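PDB 2A6Z: Emp47p (form2) from Saccharomyces cerevisiae, which serves as a cargo receptor with a carbohydrate recognition domain, is involved in glycoprotein secretion and is required for EMP46 to leave the endoplasmic reticulum. Local coordinates for residues Y163-E166 / D167-L171; K135-I138 / Y139-F143; V103-D106 / G107-L111; V186-S190 / G191-I195; W26-G29 / E30-L34. All blocks are in the same frame, centred on the assembly; numbering follows the deposited sequence. Where two conformers were deposited one is given.

Contact 1 of 5, residues Y163-E166 / D167-L171; sequences YDLE and DDNLL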
loop_
_atom_site.group_PDB
_atom_site.type_symbol
_atom_site.label_atom_id
_atom_site.label_comp_id
_atom_site.label_asym_id
_atom_site.label_seq_id
_atom_site.Cartn_x
_atom_site.Cartn_y
_atom_site.Cartn_z
ATOM N N TYR A 163 9.883 5.011 -8.941
ATOM C CA TYR A 163 10.538 6.249 -8.572
ATOM C C TYR A 163 11.885 6.285 -9.327
ATOM O O TYR A 163 12.748 5.430 -9.083
ATOM C CB TYR A 163 10.754 6.339 -7.053
ATOM C CG TYR A 163 11.333 7.672 -6.636
ATOM C CD1 TYR A 163 10.658 8.875 -6.868
ATOM C CD2 TYR A 163 12.569 7.752 -5.997
ATOM C CE1 TYR A 163 11.165 10.107 -6.500
ATOM C CE2 TYR A 163 13.073 8.981 -5.613
ATOM C CZ TYR A 163 12.412 10.153 -5.868
ATOM O OH TYR A 163 12.871 11.380 -5.469
ATOM N N ASP A 164 11.968 7.209 -10.268
ATOM C CA ASP A 164 13.025 7.192 -11.262
ATOM C C ASP A 164 13.933 8.402 -11.134
ATOM O O ASP A 164 13.636 9.511 -11.624
ATOM C CB ASP A 164 12.411 7.142 -12.687
ATOM C CG ASP A 164 13.469 6.832 -13.753
ATOM O OD1 ASP A 164 14.671 6.780 -13.406
ATOM O OD2 ASP A 164 13.057 6.646 -14.901
ATOM N N LEU A 165 15.083 8.196 -10.469
ATOM C CA LEU A 165 16.067 9.250 -10.331
ATOM C C LEU A 165 16.741 9.575 -11.650
ATOM O O LEU A 165 17.347 10.638 -11.719
ATOM C CB LEU A 165 17.195 8.819 -9.348
ATOM C CG LEU A 165 16.888 8.858 -7.852
ATOM C CD1 LEU A 165 16.411 10.260 -7.383
ATOM C CD2 LEU A 165 15.919 7.794 -7.450
ATOM N N GLU A 166 16.605 8.691 -12.633
ATOM C CA GLU A 166 17.208 8.917 -13.953
ATOM C C GLU A 166 16.176 9.555 -14.902
ATOM O O GLU A 166 16.476 9.668 -16.111
ATOM C CB GLU A 166 17.679 7.576 -14.538
ATOM C CG GLU A 166 18.912 7.026 -13.868
ATOM C CD GLU A 166 18.637 6.449 -12.481
ATOM O OE1 GLU A 166 17.757 5.538 -12.391
ATOM O OE2 GLU A 166 19.331 6.836 -11.505
ATOM N N ASP A 167 15.030 10.018 -14.372
ATOM C CA ASP A 167 14.058 10.799 -15.153
ATOM C C ASP A 167 13.594 11.983 -14.305
ATOM O O ASP A 167 12.405 12.263 -14.212
ATOM C CB ASP A 167 12.922 9.846 -15.601
ATOM C CG ASP A 167 12.055 10.419 -16.722
ATOM O OD1 ASP A 167 12.330 11.530 -17.232
ATOM O OD2 ASP A 167 11.076 9.720 -17.089
ATOM N N ASP A 168 14.561 12.664 -13.670
ATOM C CA ASP A 168 14.294 13.890 -12.874
ATOM C C ASP A 168 13.279 13.634 -11.774
ATOM O O ASP A 168 12.361 14.420 -11.519
ATOM C CB ASP A 168 13.869 15.034 -13.835
ATOM C CG ASP A 168 15.052 15.414 -14.693
ATOM O OD1 ASP A 168 16.105 15.825 -14.153
ATOM O OD2 ASP A 168 15.022 15.286 -15.929
ATOM N N ASN A 169 13.478 12.525 -11.020
ATOM C CA ASN A 169 12.739 12.202 -9.830
ATOM C C ASN A 169 11.248 11.958 -10.171
ATOM O O ASN A 169 10.385 12.468 -9.468
ATOM C CB ASN A 169 12.832 13.296 -8.736
ATOM C CG ASN A 169 14.231 13.805 -8.621
ATOM O OD1 ASN A 169 15.170 13.023 -8.320
ATOM N ND2 ASN A 169 14.366 15.109 -8.789
ATOM N N LEU A 170 10.995 11.191 -11.228
ATOM C CA LEU A 170 9.595 10.910 -11.587
ATOM C C LEU A 170 9.038 9.827 -10.650
ATOM O O LEU A 170 9.538 8.685 -10.607
ATOM C CB LEU A 170 9.546 10.411 -13.037
ATOM C CG LEU A 170 8.096 10.180 -13.557
ATOM C CD1 LEU A 170 7.348 11.496 -13.619
ATOM C CD2 LEU A 170 8.144 9.516 -14.913
ATOM N N LEU A 171 7.970 10.175 -9.954
ATOM C CA LEU A 171 7.166 9.232 -9.133
ATOM C C LEU A 171 5.915 8.931 -9.956
ATOM O O LEU A 171 5.186 9.867 -10.296
ATOM C CB LEU A 171 6.809 9.877 -7.814
ATOM C CG LEU A 171 5.853 9.093 -6.939
ATOM C CD1 LEU A 171 6.476 7.739 -6.497
ATOM C CD2 LEU A 171 5.476 9.912 -5.701
HETATM O O HOH W 1 10.813 6.878 -16.101
HETATM O O HOH W 2 17.583 12.850 -9.751
HETATM O O HOH W 3 17.413 12.521 -13.905
#
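The phenol ring of Tyr163 runs alongside the side chain of Asn169, both pointing the same way, with ring and amide planes 23° apart and Tyr163 OH 3.8 Å from Asn169 CB. Placing CG opposite the backbone N (chi1 -175°) brings the ring there, while Leu171 CB meets its edge near the ring plane. The ring's hydroxyl is bound by the backbone N of Phe188, which belongs to the loop after strand 178-183. These residues close the beta hairpin of strands 153-164 and 170-175. Its end is a G1 beta bulge, in which Asn169 and Leu170 both face Asp164, and Asp164 N donates to Leu170 O at 2.9 Å. Asp164 O is gripped from opposite faces of its plane, by Asp167 N at 3.1 Å and Leu170 N at 3.2 Å. The side chain of Asp164 adds an Asx turn, OD1 accepting from Glu166 N at 2.8 Å. Asp164 OD2 lies 4.3 Å from Asp167 OD2, the two carboxylate planes standing 75° apart. One water donates to both of these oxygens, and Arg184 forms a salt bridge with Asp167 OD1. The paired negative charges are probably eased by the bridging water and the arginine.

Contact 2 of 5, residues K135-I138 / Y139-F143; sequences KTKI and YDQSF
Between Lys135 and Gln141 the backbone winds through a 3-10 segment into a short, weakly bonded helix, where Gln141 N donates to Lys137 O at 2.9 Å and, weakly, to Ile138 O. This is the single helical turn 138-141 of a beta-sandwich lectin domain, set against strand 108-113 by Ile138, which packs on Gln109 and Leu111. Lys137 and Gln141 meet on the solvent side, four residues apart: in one of the two conformers of Gln141, its CD lies 3.8 Å from Lys137 CB, a tentative overlap of amide and aliphatic chain. On the other flank Ile138 and Tyr139 are neighbours in sequence, yet their side chains still touch. With CG beside its own backbone N (chi1 -56°), the Tyr139 ring swings back over the preceding residue, and its hydroxyl reaches Asp113 OD2. Ile138 O is also bound by the side chain of Gln125. The ring meets its neighbour in a CH-pi contact: Ile138 CG2 stands 3.7 Å from the centroid of the Tyr139 ring, 6° off the ring normal.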
loop_
_atom_site.group_PDB
_atom_site.type_symbol
_atom_site.label_atom_id
_atom_site.label_comp_id
_atom_site.label_asym_id
_atom_site.label_seq_id
_atom_site.Cartn_x
_atom_site.Cartn_y
_atom_site.Cartn_z
ATOM N N LYS A 135 -7.341 13.797 9.174
ATOM C CA LYS A 135 -8.100 12.824 8.427
ATOM C C LYS A 135 -9.327 13.432 7.793
ATOM O O LYS A 135 -9.783 12.886 6.778
ATOM C CB LYS A 135 -8.466 11.619 9.320
ATOM C CG LYS A 135 -7.228 10.824 9.705
ATOM C CD LYS A 135 -7.638 9.514 10.370
ATOM C CE LYS A 135 -7.197 9.425 11.810
ATOM N NZ LYS A 135 -7.877 8.241 12.465
ATOM N N THR A 136 -9.831 14.530 8.380
ATOM C CA THR A 136 -11.035 15.115 7.849
ATOM C C THR A 136 -10.746 15.868 6.545
ATOM O O THR A 136 -11.715 16.252 5.907
ATOM C CB THR A 136 -11.718 16.092 8.828
ATOM O OG1 THR A 136 -10.878 17.235 9.031
ATOM C CG2 THR A 136 -11.925 15.430 10.178
ATOM N N LYS A 137 -9.507 16.065 6.137
ATOM C CA LYS A 137 -9.140 16.764 4.924
ATOM C C LYS A 137 -8.419 15.872 3.896
ATOM O O LYS A 137 -7.859 16.382 2.927
ATOM C CB LYS A 137 -8.274 17.983 5.251
ATOM C CG LYS A 137 -9.034 18.951 6.195
ATOM C CD LYS A 137 -8.140 20.164 6.468
ATOM C CE LYS A 137 -8.714 21.255 7.338
ATOM N NZ LYS A 137 -10.127 21.575 7.122
ATOM N N ILE A 138 -8.413 14.548 4.158
ATOM C CA ILE A 138 -7.541 13.694 3.334
ATOM C C ILE A 138 -7.853 13.806 1.845
ATOM O O ILE A 138 -6.910 13.828 1.054
ATOM C CB ILE A 138 -7.656 12.256 3.863
ATOM C CG1 ILE A 138 -6.531 11.366 3.319
ATOM C CG2 ILE A 138 -9.043 11.616 3.700
ATOM C CD1 ILE A 138 -6.368 10.096 4.165
ATOM N N TYR A 139 -9.135 13.887 1.470
ATOM C CA TYR A 139 -9.423 13.885 0.031
ATOM C C TYR A 139 -8.982 15.188 -0.644
ATOM O O TYR A 139 -8.471 15.187 -1.771
ATOM C CB TYR A 139 -10.926 13.591 -0.231
ATOM C CG TYR A 139 -11.292 12.266 0.442
ATOM C CD1 TYR A 139 -10.712 11.055 0.023
ATOM C CD2 TYR A 139 -12.173 12.220 1.536
ATOM C CE1 TYR A 139 -11.023 9.856 0.633
ATOM C CE2 TYR A 139 -12.461 11.026 2.146
ATOM C CZ TYR A 139 -11.880 9.853 1.701
ATOM O OH TYR A 139 -12.203 8.684 2.350
ATOM N N ASP A 140 -9.143 16.290 0.075
ATOM C CA ASP A 140 -8.666 17.574 -0.493
ATOM C C ASP A 140 -7.155 17.639 -0.513
ATOM O O ASP A 140 -6.575 18.385 -1.356
ATOM C CB ASP A 140 -9.221 18.705 0.325
ATOM C CG ASP A 140 -9.754 19.832 -0.466
ATOM O OD1 ASP A 140 -10.469 20.703 0.027
ATOM O OD2 ASP A 140 -9.253 19.875 -1.609
ATOM N N GLN A 141 -6.497 16.884 0.367
ATOM C CA GLN A 141 -5.034 16.958 0.518
ATOM C C GLN A 141 -4.309 15.940 -0.348
ATOM O O GLN A 141 -3.082 16.018 -0.413
ATOM C CB GLN A 141 -4.629 16.809 2.006
ATOM C CG GLN A 141 -5.169 18.044 2.764
ATOM C CD GLN A 141 -4.711 18.412 4.114
ATOM O OE1 GLN A 141 -4.300 17.455 4.749
ATOM N NE2 GLN A 141 -4.808 19.691 4.506
ATOM N N SER A 142 -5.003 15.051 -1.079
ATOM C CA SER A 142 -4.278 14.160 -2.022
ATOM C C SER A 142 -3.452 15.008 -2.962
ATOM O O SER A 142 -3.966 15.992 -3.520
ATOM C CB SER A 142 -5.292 13.371 -2.835
ATOM O OG SER A 142 -6.236 12.715 -2.016
ATOM N N PHE A 143 -2.189 14.617 -3.181
ATOM C CA PHE A 143 -1.405 15.369 -4.170
ATOM C C PHE A 143 -1.707 14.887 -5.568
ATOM O O PHE A 143 -1.402 15.626 -6.507
ATOM C CB PHE A 143 0.113 15.355 -3.870
ATOM C CG PHE A 143 0.794 13.989 -4.023
ATOM C CD1 PHE A 143 1.292 13.626 -5.278
ATOM C CD2 PHE A 143 0.913 13.110 -2.950
ATOM C CE1 PHE A 143 1.892 12.384 -5.460
ATOM C CE2 PHE A 143 1.539 11.858 -3.147
ATOM C CZ PHE A 143 2.024 11.510 -4.388
HETATM O O HOH W 4 -11.411 15.855 2.465
#

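Contact 3 of 5, residues V103-D106 / G107-L111; sequences VNYD and GLQLL
Tyr105 OH and Gln109 OE1 are joined through one water, which lies 2.7 Å from Tyr105 OH and donates to Gln109 OE1 at 2.8 Å. Tyr105 OH and Gln109 OE1 are themselves 3.9 Å apart, so the water links the hydroxyl to the amide oxygen. The side chains cross at about a right angle, their planes 64° apart, and Tyr105 OH approaches Gln109 CB at 3.9 Å. The other end of the amide is fixed as well, since Gln109 NE2 donates to Ser83 OG on the neighbouring strand 81-88. Nearer the corner, Tyr105 CE1 comes within 3.2 Å of Gly107 O, near the ring plane. It reaches this carbonyl because CG sits between the backbone N and the carbonyl carbon of Tyr105 (chi1 67°), turning the ring edge toward the chain that follows. Trp85 packs edge-to-face against the same ring. Gly107 takes a backbone shape in which a CB would collide with Asp106 O. The chain turns a corner there and goes on into strand 108-113. The arrangement is that of a loop whose tyrosine is buried, entering an inner strand of the seven-stranded antiparallel sheet in a legume-like lectin sandwich.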
loop_
_atom_site.group_PDB
_atom_site.type_symbol
_atom_site.label_atom_id
_atom_site.label_comp_id
_atom_site.label_asym_id
_atom_site.label_seq_id
_atom_site.Cartn_x
_atom_site.Cartn_y
_atom_site.Cartn_z
ATOM N N VAL A 103 -0.332 7.742 11.324
ATOM C CA VAL A 103 -0.951 9.031 10.975
ATOM C C VAL A 103 0.012 10.178 10.896
ATOM O O VAL A 103 -0.263 11.196 10.256
ATOM C CB VAL A 103 -2.106 9.320 11.990
ATOM C CG1 VAL A 103 -1.581 9.729 13.361
ATOM C CG2 VAL A 103 -3.067 10.399 11.476
ATOM N N ASN A 104 1.187 10.039 11.497
ATOM C CA ASN A 104 2.252 11.023 11.499
ATOM C C ASN A 104 3.432 10.512 10.717
ATOM O O ASN A 104 4.562 10.660 11.157
ATOM C CB ASN A 104 2.667 11.114 12.990
ATOM C CG ASN A 104 3.167 9.722 13.501
ATOM O OD1 ASN A 104 2.787 8.570 13.106
ATOM N ND2 ASN A 104 4.136 9.745 14.444
ATOM N N TYR A 105 3.154 9.903 9.562
ATOM C CA TYR A 105 4.256 9.316 8.736
ATOM C C TYR A 105 5.093 10.394 8.084
ATOM O O TYR A 105 4.654 11.528 7.912
ATOM C CB TYR A 105 3.607 8.383 7.705
ATOM C CG TYR A 105 2.773 9.091 6.694
ATOM C CD1 TYR A 105 3.254 9.463 5.424
ATOM C CD2 TYR A 105 1.421 9.394 6.987
ATOM C CE1 TYR A 105 2.471 10.115 4.494
ATOM C CE2 TYR A 105 0.621 10.060 6.064
ATOM C CZ TYR A 105 1.143 10.404 4.846
ATOM O OH TYR A 105 0.370 11.067 3.896
ATOM N N ASP A 106 6.301 9.971 7.666
ATOM C CA ASP A 106 7.224 10.790 6.889
ATOM C C ASP A 106 7.506 10.092 5.583
ATOM O O ASP A 106 8.341 9.161 5.555
ATOM C CB ASP A 106 8.524 10.927 7.716
ATOM C CG ASP A 106 9.557 11.786 7.021
ATOM O OD1 ASP A 106 9.232 12.366 5.951
ATOM O OD2 ASP A 106 10.690 11.826 7.554
ATOM N N GLY A 107 6.796 10.404 4.530
ATOM C CA GLY A 107 6.928 9.722 3.285
ATOM C C GLY A 107 5.593 9.741 2.518
ATOM O O GLY A 107 4.899 10.762 2.478
ATOM N N LEU A 108 5.283 8.606 1.895
ATOM C CA LEU A 108 4.185 8.429 0.973
ATOM C C LEU A 108 3.178 7.406 1.478
ATOM O O LEU A 108 3.543 6.277 1.897
ATOM C CB LEU A 108 4.755 7.912 -0.371
ATOM C CG LEU A 108 3.736 7.560 -1.472
ATOM C CD1 LEU A 108 3.019 8.832 -1.960
ATOM C CD2 LEU A 108 4.455 6.831 -2.594
ATOM N N GLN A 109 1.894 7.777 1.400
ATOM C CA GLN A 109 0.792 6.867 1.581
ATOM C C GLN A 109 0.018 6.788 0.253
ATOM O O GLN A 109 -0.347 7.822 -0.312
ATOM C CB GLN A 109 -0.149 7.403 2.678
ATOM C CG GLN A 109 -1.378 6.535 2.914
ATOM C CD GLN A 109 -2.538 7.272 3.579
ATOM O OE1 GLN A 109 -2.582 8.485 3.657
ATOM N NE2 GLN A 109 -3.484 6.522 4.084
ATOM N N LEU A 110 -0.264 5.570 -0.193
ATOM C CA LEU A 110 -1.200 5.370 -1.334
ATOM C C LEU A 110 -2.452 4.740 -0.742
ATOM O O LEU A 110 -2.377 3.641 -0.182
ATOM C CB LEU A 110 -0.606 4.449 -2.399
ATOM C CG LEU A 110 0.676 4.952 -3.026
ATOM C CD1 LEU A 110 1.226 3.935 -4.023
ATOM C CD2 LEU A 110 0.485 6.282 -3.741
ATOM N N LEU A 111 -3.567 5.443 -0.881
ATOM C CA LEU A 111 -4.828 5.007 -0.277
ATOM C C LEU A 111 -5.798 4.559 -1.366
ATOM O O LEU A 111 -6.084 5.349 -2.291
ATOM C CB LEU A 111 -5.467 6.158 0.507
ATOM C CG LEU A 111 -6.867 5.864 1.079
ATOM C CD1 LEU A 111 -6.835 4.746 2.113
ATOM C CD2 LEU A 111 -7.415 7.150 1.709
HETATM O O HOH W 5 -2.203 11.023 4.710
#

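Contact 4 of 5, residues V186-S190 / G191-I195; sequences VRFPS and GSYRI
Tyr193 and Pro189 tie the loop 186-190 to the strand it enters, 192-200, within the beta sandwich of this lectin domain, and two kinds of interaction do the work. The first is polar: Tyr193 OH donates to Pro189 O at 2.7 Å, in the carbonyl plane and on a lone pair, while that oxygen also lies at the edge of the tyrosine ring, in its plane. A phenol four residues further on thus ties down the backbone of the loop. Ser190 turns to other partners, its OG bonded to Leu59 O and Lys60 NZ. The second kind is van der Waals packing. Phe188 CB lies 4.4 Å from Tyr193 CZ, and Pro189 CD comes within 3.4 Å of Tyr193 OH, the proline and tyrosine side chains crossing at about a right angle. Phe86 serves both aromatic residues, stacking on Tyr193 and meeting Phe188 edge-to-face, which joins the loop to strand 81-88. A separate, conformational feature is Gly191, which at phi 147° and psi -172° adopts a backbone shape in which a CB would strike Ser190 O, and so lets the chain pass from loop to strand. Within the loop itself, the Phe188 ring carries Val186 CG1 over the centre of one face, 3.7 Å above its plane.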
loop_
_atom_site.group_PDB
_atom_site.type_symbol
_atom_site.label_atom_id
_atom_site.label_comp_id
_atom_site.label_asym_id
_atom_site.label_seq_id
_atom_site.Cartn_x
_atom_site.Cartn_y
_atom_site.Cartn_z
ATOM N N VAL A 186 8.021 15.449 -5.955
ATOM C CA VAL A 186 8.431 14.756 -4.744
ATOM C C VAL A 186 9.846 14.238 -4.908
ATOM O O VAL A 186 10.119 13.378 -5.760
ATOM C CB VAL A 186 7.489 13.572 -4.472
ATOM C CG1 VAL A 186 7.813 12.871 -3.168
ATOM C CG2 VAL A 186 6.038 14.078 -4.423
ATOM N N ARG A 187 10.768 14.804 -4.124
ATOM C CA ARG A 187 12.169 14.348 -4.123
ATOM C C ARG A 187 12.385 13.736 -2.771
ATOM O O ARG A 187 12.646 14.446 -1.780
ATOM C CB ARG A 187 13.175 15.472 -4.384
ATOM C CG ARG A 187 12.860 16.154 -5.741
ATOM C CD ARG A 187 13.943 17.105 -6.189
ATOM N NE ARG A 187 14.036 18.287 -5.300
ATOM C CZ ARG A 187 14.803 19.327 -5.544
ATOM N NH1 ARG A 187 15.580 19.288 -6.616
ATOM N NH2 ARG A 187 14.882 20.378 -4.764
ATOM N N PHE A 188 12.251 12.429 -2.652
ATOM C CA PHE A 188 12.410 11.751 -1.387
ATOM C C PHE A 188 13.844 11.873 -0.881
ATOM O O PHE A 188 14.800 11.657 -1.645
ATOM C CB PHE A 188 12.140 10.256 -1.497
ATOM C CG PHE A 188 10.669 9.910 -1.775
ATOM C CD1 PHE A 188 9.705 10.081 -0.793
ATOM C CD2 PHE A 188 10.296 9.367 -2.994
ATOM C CE1 PHE A 188 8.385 9.713 -1.038
ATOM C CE2 PHE A 188 8.967 9.026 -3.250
ATOM C CZ PHE A 188 8.006 9.194 -2.271
ATOM N N PRO A 189 14.056 12.177 0.388
ATOM C CA PRO A 189 15.431 12.196 0.920
ATOM C C PRO A 189 15.871 10.786 1.277
ATOM O O PRO A 189 15.109 9.832 1.449
ATOM C CB PRO A 189 15.300 13.048 2.191
ATOM C CG PRO A 189 13.887 12.703 2.652
ATOM C CD PRO A 189 13.061 12.572 1.405
ATOM N N SER A 190 17.191 10.633 1.411
ATOM C CA SER A 190 17.775 9.347 1.699
ATOM C C SER A 190 17.494 8.927 3.141
ATOM O O SER A 190 17.233 9.745 4.012
ATOM C CB SER A 190 19.296 9.393 1.418
ATOM O OG SER A 190 19.774 8.071 1.345
ATOM N N GLY A 191 17.559 7.666 3.370
ATOM C CA GLY A 191 17.368 7.104 4.701
ATOM C C GLY A 191 16.716 5.749 4.578
ATOM O O GLY A 191 16.570 5.165 3.509
ATOM N N SER A 192 16.338 5.215 5.743
ATOM C CA SER A 192 15.768 3.918 5.801
ATOM C C SER A 192 14.243 3.969 5.753
ATOM O O SER A 192 13.628 4.578 6.651
ATOM C CB SER A 192 16.196 3.232 7.144
ATOM O OG SER A 192 15.820 1.872 7.097
ATOM N N TYR A 193 13.683 3.354 4.709
ATOM C CA TYR A 193 12.253 3.371 4.510
ATOM C C TYR A 193 11.594 2.053 4.811
ATOM O O TYR A 193 12.131 0.964 4.534
ATOM C CB TYR A 193 11.905 3.760 3.042
ATOM C CG TYR A 193 12.145 5.206 2.762
ATOM C CD1 TYR A 193 13.402 5.773 2.548
ATOM C CD2 TYR A 193 11.025 6.067 2.683
ATOM C CE1 TYR A 193 13.531 7.119 2.306
ATOM C CE2 TYR A 193 11.165 7.395 2.426
ATOM C CZ TYR A 193 12.404 7.964 2.207
ATOM O OH TYR A 193 12.548 9.290 1.968
ATOM N N ARG A 194 10.414 2.181 5.389
ATOM C CA ARG A 194 9.564 1.062 5.726
ATOM C C ARG A 194 8.494 0.909 4.643
ATOM O O ARG A 194 7.921 1.886 4.197
ATOM C CB ARG A 194 8.912 1.258 7.105
ATOM C CG ARG A 194 9.862 1.686 8.194
ATOM C CD ARG A 194 11.137 0.865 8.308
ATOM N NE ARG A 194 10.876 -0.558 8.498
ATOM C CZ ARG A 194 11.656 -1.340 9.234
ATOM N NH1 ARG A 194 12.730 -0.921 9.866
ATOM N NH2 ARG A 194 11.318 -2.625 9.328
ATOM N N ILE A 195 8.262 -0.348 4.233
ATOM C CA ILE A 195 7.399 -0.717 3.120
ATOM C C ILE A 195 6.410 -1.716 3.650
ATOM O O ILE A 195 6.796 -2.726 4.282
ATOM C CB ILE A 195 8.260 -1.330 1.979
ATOM C CG1 ILE A 195 9.182 -0.267 1.384
ATOM C CG2 ILE A 195 7.375 -2.002 0.942
ATOM C CD1 ILE A 195 10.331 -0.870 0.594
#

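Contact 5 of 5, residues W26-G29 / E30-L34; sequences WQTG and EQASL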
loop_
_atom_site.group_PDB
_atom_site.type_symbol
_atom_site.label_atom_id
_atom_site.label_comp_id
_atom_site.label_asym_id
_atom_site.label_seq_id
_atom_site.Cartn_x
_atom_site.Cartn_y
_atom_site.Cartn_z
ATOM N N TRP A 26 8.954 -10.799 6.243
ATOM C CA TRP A 26 7.741 -9.997 6.488
ATOM C C TRP A 26 7.165 -10.300 7.845
ATOM O O TRP A 26 7.322 -11.409 8.415
ATOM C CB TRP A 26 6.644 -10.334 5.454
ATOM C CG TRP A 26 7.002 -9.836 4.079
ATOM C CD1 TRP A 26 7.812 -10.470 3.167
ATOM C CD2 TRP A 26 6.594 -8.610 3.447
ATOM N NE1 TRP A 26 7.932 -9.718 2.011
ATOM C CE2 TRP A 26 7.185 -8.563 2.155
ATOM C CE3 TRP A 26 5.788 -7.558 3.848
ATOM C CZ2 TRP A 26 6.975 -7.501 1.288
ATOM C CZ3 TRP A 26 5.568 -6.490 2.988
ATOM C CH2 TRP A 26 6.167 -6.457 1.715
ATOM N N GLN A 27 6.411 -9.309 8.385
ATOM C CA GLN A 27 5.748 -9.464 9.673
ATOM C C GLN A 27 4.287 -9.043 9.530
ATOM O O GLN A 27 3.982 -7.916 9.134
ATOM C CB GLN A 27 6.478 -8.589 10.717
ATOM C CG GLN A 27 5.816 -8.696 12.132
ATOM C CD GLN A 27 5.960 -10.090 12.649
ATOM O OE1 GLN A 27 7.087 -10.552 12.778
ATOM N NE2 GLN A 27 4.821 -10.723 12.920
ATOM N N THR A 28 3.359 -9.922 9.872
ATOM C CA THR A 28 1.955 -9.578 9.999
ATOM C C THR A 28 1.697 -8.913 11.331
ATOM O O THR A 28 2.406 -9.150 12.328
ATOM C CB THR A 28 1.042 -10.799 9.854
ATOM O OG1 THR A 28 1.499 -11.839 10.773
ATOM C CG2 THR A 28 1.036 -11.410 8.471
ATOM N N GLY A 29 0.643 -8.094 11.368
ATOM C CA GLY A 29 0.245 -7.439 12.603
ATOM C C GLY A 29 -1.273 -7.435 12.703
ATOM O O GLY A 29 -2.012 -7.586 11.719
ATOM N N GLU A 30 -1.711 -7.164 13.911
ATOM C CA GLU A 30 -3.123 -7.011 14.217
ATOM C C GLU A 30 -3.746 -8.343 13.821
ATOM O O GLU A 30 -3.172 -9.366 14.259
ATOM C CB GLU A 30 -3.822 -5.738 13.725
ATOM C CG GLU A 30 -3.179 -4.495 14.279
ATOM C CD GLU A 30 -1.784 -4.226 13.698
ATOM O OE1 GLU A 30 -1.728 -4.332 12.455
ATOM O OE2 GLU A 30 -0.882 -3.917 14.480
ATOM N N GLN A 31 -4.809 -8.373 13.057
ATOM C CA GLN A 31 -5.465 -9.602 12.709
ATOM C C GLN A 31 -5.187 -10.050 11.291
ATOM O O GLN A 31 -5.903 -10.891 10.740
ATOM C CB GLN A 31 -6.934 -9.505 13.095
ATOM C CG GLN A 31 -7.167 -9.434 14.610
ATOM C CD GLN A 31 -6.822 -10.687 15.379
ATOM O OE1 GLN A 31 -7.384 -11.748 15.106
ATOM N NE2 GLN A 31 -5.891 -10.498 16.331
ATOM N N ALA A 32 -4.118 -9.569 10.667
ATOM C CA ALA A 32 -3.712 -10.098 9.363
ATOM C C ALA A 32 -3.271 -11.561 9.470
ATOM O O ALA A 32 -2.639 -11.949 10.428
ATOM C CB ALA A 32 -2.541 -9.290 8.826
ATOM N N SER A 33 -3.598 -12.377 8.475
ATOM C CA SER A 33 -3.273 -13.816 8.560
ATOM C C SER A 33 -3.099 -14.388 7.148
ATOM O O SER A 33 -3.808 -14.009 6.229
ATOM C CB SER A 33 -4.411 -14.503 9.260
ATOM O OG SER A 33 -5.515 -14.872 8.482
ATOM N N LEU A 34 -2.153 -15.328 7.053
ATOM C CA LEU A 34 -2.040 -16.106 5.818
ATOM C C LEU A 34 -3.156 -17.148 5.753
ATOM O O LEU A 34 -3.356 -17.908 6.712
ATOM C CB LEU A 34 -0.673 -16.765 5.752
ATOM C CG LEU A 34 -0.396 -17.710 4.576
ATOM C CD1 LEU A 34 -0.419 -16.927 3.269
ATOM C CD2 LEU A 34 0.934 -18.406 4.771
#
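Thr28 and Ala32 face each other across a type II' beta turn running from Gly29 to Ala32, at the point where strand 26-30 of one sheet gives way to strand 33-35 of the other. Glu30, the first residue of the second segment, has the positive phi (59°) expected at the second position of a type II' turn. Its side chain bends at chi2 and folds back over the peptide before it, bringing Glu30 OE1 within 3.1 Å of Gly29 C. The carboxylate is well supplied with partners: Ser50 and Asn100 both donate to OE1, and Lys96 forms a salt bridge with OE2, so the charge is probably well balanced and the turn is tied to strand 48-58 and a nearby loop. Gln31 occupies the outer corner of the turn, exposed to solvent, its backbone paired with Lys48. At Ala32 the turn closes, for Ala32 N donates to Gly29 O at 3.1 Å in a nearly straight bond (164°) that arrives from above the carbonyl plane. Ala32 CB lies 3.4 Å from the same Gly29 O and 4.0 Å from Thr28 CB, on the side of Thr28. From Ser33 the chain leaves along its new strand, pairing with Val40. On the approach side, Gln27 NE2 donates to Thr28 O at 2.9 Å, in the carbonyl plane and on a lone pair.

From the N terminus the five contacts follow in series, none nesting or crossing: contact 5, then contacts 3, 2, 1 and 4. Contact 5 turns the chain from one sheet of the sandwich to the other. Contact 3 leads a loop into strand 108-113, and contact 2 lays its short helix over that strand, Phe143 packing on Leu108 and Ile138 on Leu111. Contact 1 closes a hairpin in the second sheet; its Leu171 meets Phe143 of contact 2, while Tyr163 anchors the loop of contact 4. That loop returns the chain to the first sheet, Phe188 touching Leu108 of contact 3 and Ile195 brushing Trp26 of contact 5.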